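DNA repair protein PprA (Deinococcus deserti, PDB 6MC8) binds DNA, takes part in DNA damage repair and genome segregation, and is linked to filament formation. Local coordinates at residues A[77-81]-A[257-263]. The protein carries 2 engineered substitutions. Sequence-based numbering, arbitrary orientation.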
loop_
_atom_site.group_PDB
_atom_site.type_symbol
_atom_site.label_atom_id
_atom_site.label_comp_id
_atom_site.label_asym_id
_atom_site.label_seq_id
_atom_site.Cartn_x
_atom_site.Cartn_y
_atom_site.Cartn_z
ATOM N N HIS A 77 -23.388 -4.945 6.464
ATOM C CA HIS A 77 -23.012 -4.000 5.417
ATOM C C HIS A 77 -22.255 -4.674 4.283
ATOM O O HIS A 77 -22.226 -4.154 3.164
ATOM C CB HIS A 77 -22.196 -2.844 5.986
ATOM C CG HIS A 77 -23.027 -1.763 6.591
ATOM N ND1 HIS A 77 -23.801 -0.921 5.826
ATOM C CD2 HIS A 77 -23.189 -1.364 7.871
ATOM C CE1 HIS A 77 -24.418 -0.061 6.611
ATOM N NE2 HIS A 77 -24.061 -0.306 7.857
ATOM N N ASP A 78 -21.638 -5.828 4.547
ATOM C CA ASP A 78 -21.028 -6.598 3.469
ATOM C C ASP A 78 -22.089 -7.169 2.543
ATOM O O ASP A 78 -21.824 -7.436 1.369
ATOM C CB ASP A 78 -20.173 -7.729 4.038
ATOM C CG ASP A 78 -18.921 -7.237 4.707
ATOM O OD1 ASP A 78 -18.398 -6.186 4.300
ATOM O OD2 ASP A 78 -18.458 -7.904 5.646
ATOM N N ARG A 79 -23.299 -7.349 3.057
ATOM C CA ARG A 79 -24.360 -8.006 2.322
ATOM C C ARG A 79 -25.412 -7.035 1.811
ATOM O O ARG A 79 -26.006 -7.282 0.760
ATOM C CB ARG A 79 -24.979 -9.073 3.217
ATOM C CG ARG A 79 -23.989 -10.168 3.501
ATOM C CD ARG A 79 -24.502 -11.144 4.498
ATOM N NE ARG A 79 -23.590 -12.265 4.663
ATOM C CZ ARG A 79 -23.816 -13.293 5.466
ATOM N NH1 ARG A 79 -24.930 -13.345 6.176
ATOM N NH2 ARG A 79 -22.933 -14.271 5.551
ATOM N N TRP A 80 -25.633 -5.930 2.523
ATOM C CA TRP A 80 -26.499 -4.871 2.018
ATOM C C TRP A 80 -25.929 -4.231 0.759
ATOM O O TRP A 80 -26.689 -3.836 -0.130
ATOM C CB TRP A 80 -26.711 -3.830 3.111
ATOM C CG TRP A 80 -27.634 -4.279 4.188
ATOM C CD1 TRP A 80 -28.578 -5.250 4.102
ATOM C CD2 TRP A 80 -27.643 -3.832 5.545
ATOM N NE1 TRP A 80 -29.213 -5.402 5.303
ATOM C CE2 TRP A 80 -28.652 -4.546 6.211
ATOM C CE3 TRP A 80 -26.908 -2.882 6.257
ATOM C CZ2 TRP A 80 -28.946 -4.340 7.552
ATOM C CZ3 TRP A 80 -27.201 -2.682 7.586
ATOM C CH2 TRP A 80 -28.210 -3.406 8.222
ATOM N N GLY A 81 -24.604 -4.145 0.659
ATOM C CA GLY A 81 -23.932 -3.702 -0.546
ATOM C C GLY A 81 -24.160 -2.248 -0.894
ATOM O O GLY A 81 -24.421 -1.910 -2.050
ATOM N N PHE A 257 -34.106 -2.453 3.455
ATOM C CA PHE A 257 -32.798 -3.080 3.368
ATOM C C PHE A 257 -32.922 -4.372 2.582
ATOM O O PHE A 257 -33.833 -5.165 2.819
ATOM C CB PHE A 257 -32.219 -3.359 4.759
ATOM C CG PHE A 257 -31.761 -2.132 5.483
ATOM C CD1 PHE A 257 -30.483 -1.646 5.295
ATOM C CD2 PHE A 257 -32.612 -1.455 6.339
ATOM C CE1 PHE A 257 -30.055 -0.521 5.954
ATOM C CE2 PHE A 257 -32.193 -0.322 6.993
ATOM C CZ PHE A 257 -30.911 0.142 6.805
ATOM N N ALA A 258 -32.004 -4.576 1.644
ATOM C CA ALA A 258 -31.978 -5.786 0.842
ATOM C C ALA A 258 -30.544 -6.274 0.710
ATOM O O ALA A 258 -29.592 -5.508 0.858
ATOM C CB ALA A 258 -32.591 -5.555 -0.542
ATOM N N VAL A 259 -30.404 -7.565 0.426
ATOM C CA VAL A 259 -29.102 -8.174 0.180
ATOM C C VAL A 259 -28.730 -7.984 -1.281
ATOM O O VAL A 259 -29.476 -8.382 -2.179
ATOM C CB VAL A 259 -29.107 -9.665 0.551
ATOM C CG1 VAL A 259 -27.830 -10.337 0.088
ATOM C CG2 VAL A 259 -29.240 -9.827 2.030
ATOM N N SER A 260 -27.568 -7.378 -1.520
ATOM C CA SER A 260 -27.054 -7.218 -2.868
ATOM C C SER A 260 -25.616 -7.683 -3.044
ATOM O O SER A 260 -25.176 -7.829 -4.186
ATOM C CB SER A 260 -27.159 -5.753 -3.319
ATOM O OG SER A 260 -26.287 -4.924 -2.583
ATOM N N SER A 261 -24.876 -7.931 -1.969
ATOM C CA SER A 261 -23.488 -8.338 -2.095
ATOM C C SER A 261 -23.180 -9.479 -1.137
ATOM O O SER A 261 -24.010 -9.883 -0.324
ATOM C CB SER A 261 -22.527 -7.170 -1.846
ATOM O OG SER A 261 -22.637 -6.190 -2.855
ATOM N N ALA A 262 -21.968 -10.008 -1.273
ATOM C CA ALA A 262 -21.397 -10.984 -0.362
ATOM C C ALA A 262 -19.884 -10.878 -0.451
ATOM O O ALA A 262 -19.323 -10.864 -1.547
ATOM C CB ALA A 262 -21.854 -12.408 -0.688
ATOM N N VAL A 263 -19.228 -10.789 0.703
ATOM C CA VAL A 263 -17.794 -10.547 0.777
ATOM C C VAL A 263 -17.126 -11.720 1.483
ATOM O O VAL A 263 -17.565 -12.138 2.559
ATOM C CB VAL A 263 -17.489 -9.220 1.504
ATOM C CG1 VAL A 263 -15.996 -8.977 1.588
ATOM C CG2 VAL A 263 -18.178 -8.059 0.815
HETATM O O HOH W 1 -18.632 -10.948 4.472
#
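Trp80 lies against Phe257 where helix 62-80 ends. Its CB is 4.0 Å from Ala258 O. CG turns beside the backbone N (chi1 -74°), which brings the indole alongside the 257-263 chain. CD1 meets Ala258 O at the ring edge, 3.4 Å away. NE1 passes near Phe257 CB, whose CH sits over the face of the five-membered ring; its N-H bonds to Thr45 OG1. Farther out, CE2 touches Phe257 CD1 at 3.5 Å. CD2 and CZ2 also lie on CD1, CE3 and CH2 meet both CD1 and CE1, and CZ3 at the far rim reaches CE1. The six-membered ring of Trp80 and the ring of Phe257 are oblique, with planes at 37°. Replacing the indole by an alanine side chain is likely to leave a gap beside the Phe257 ring and Thr45 without the N-H it bonds.

The last carbonyls of the helix are tied to segment 257-263. Arg79 O accepts two N-H groups: Ser260 N at 2.8 Å, nearly in line with the C=O, and Ser261 N from above the carbonyl plane. Ser260 OG donates to Trp80 O at 2.7 Å. Asp78 packs its CB on Val263 CG2, while its carboxylate forms a salt bridge with Arg265. Leu42 of helix 35-43 touches the side chains of both Trp80 and Phe257, and helix 274-304 packs on Arg79 and Val259. The end of helix 62-80 lies against the chain leading into strand 261-267, which pairs with strand 189-195.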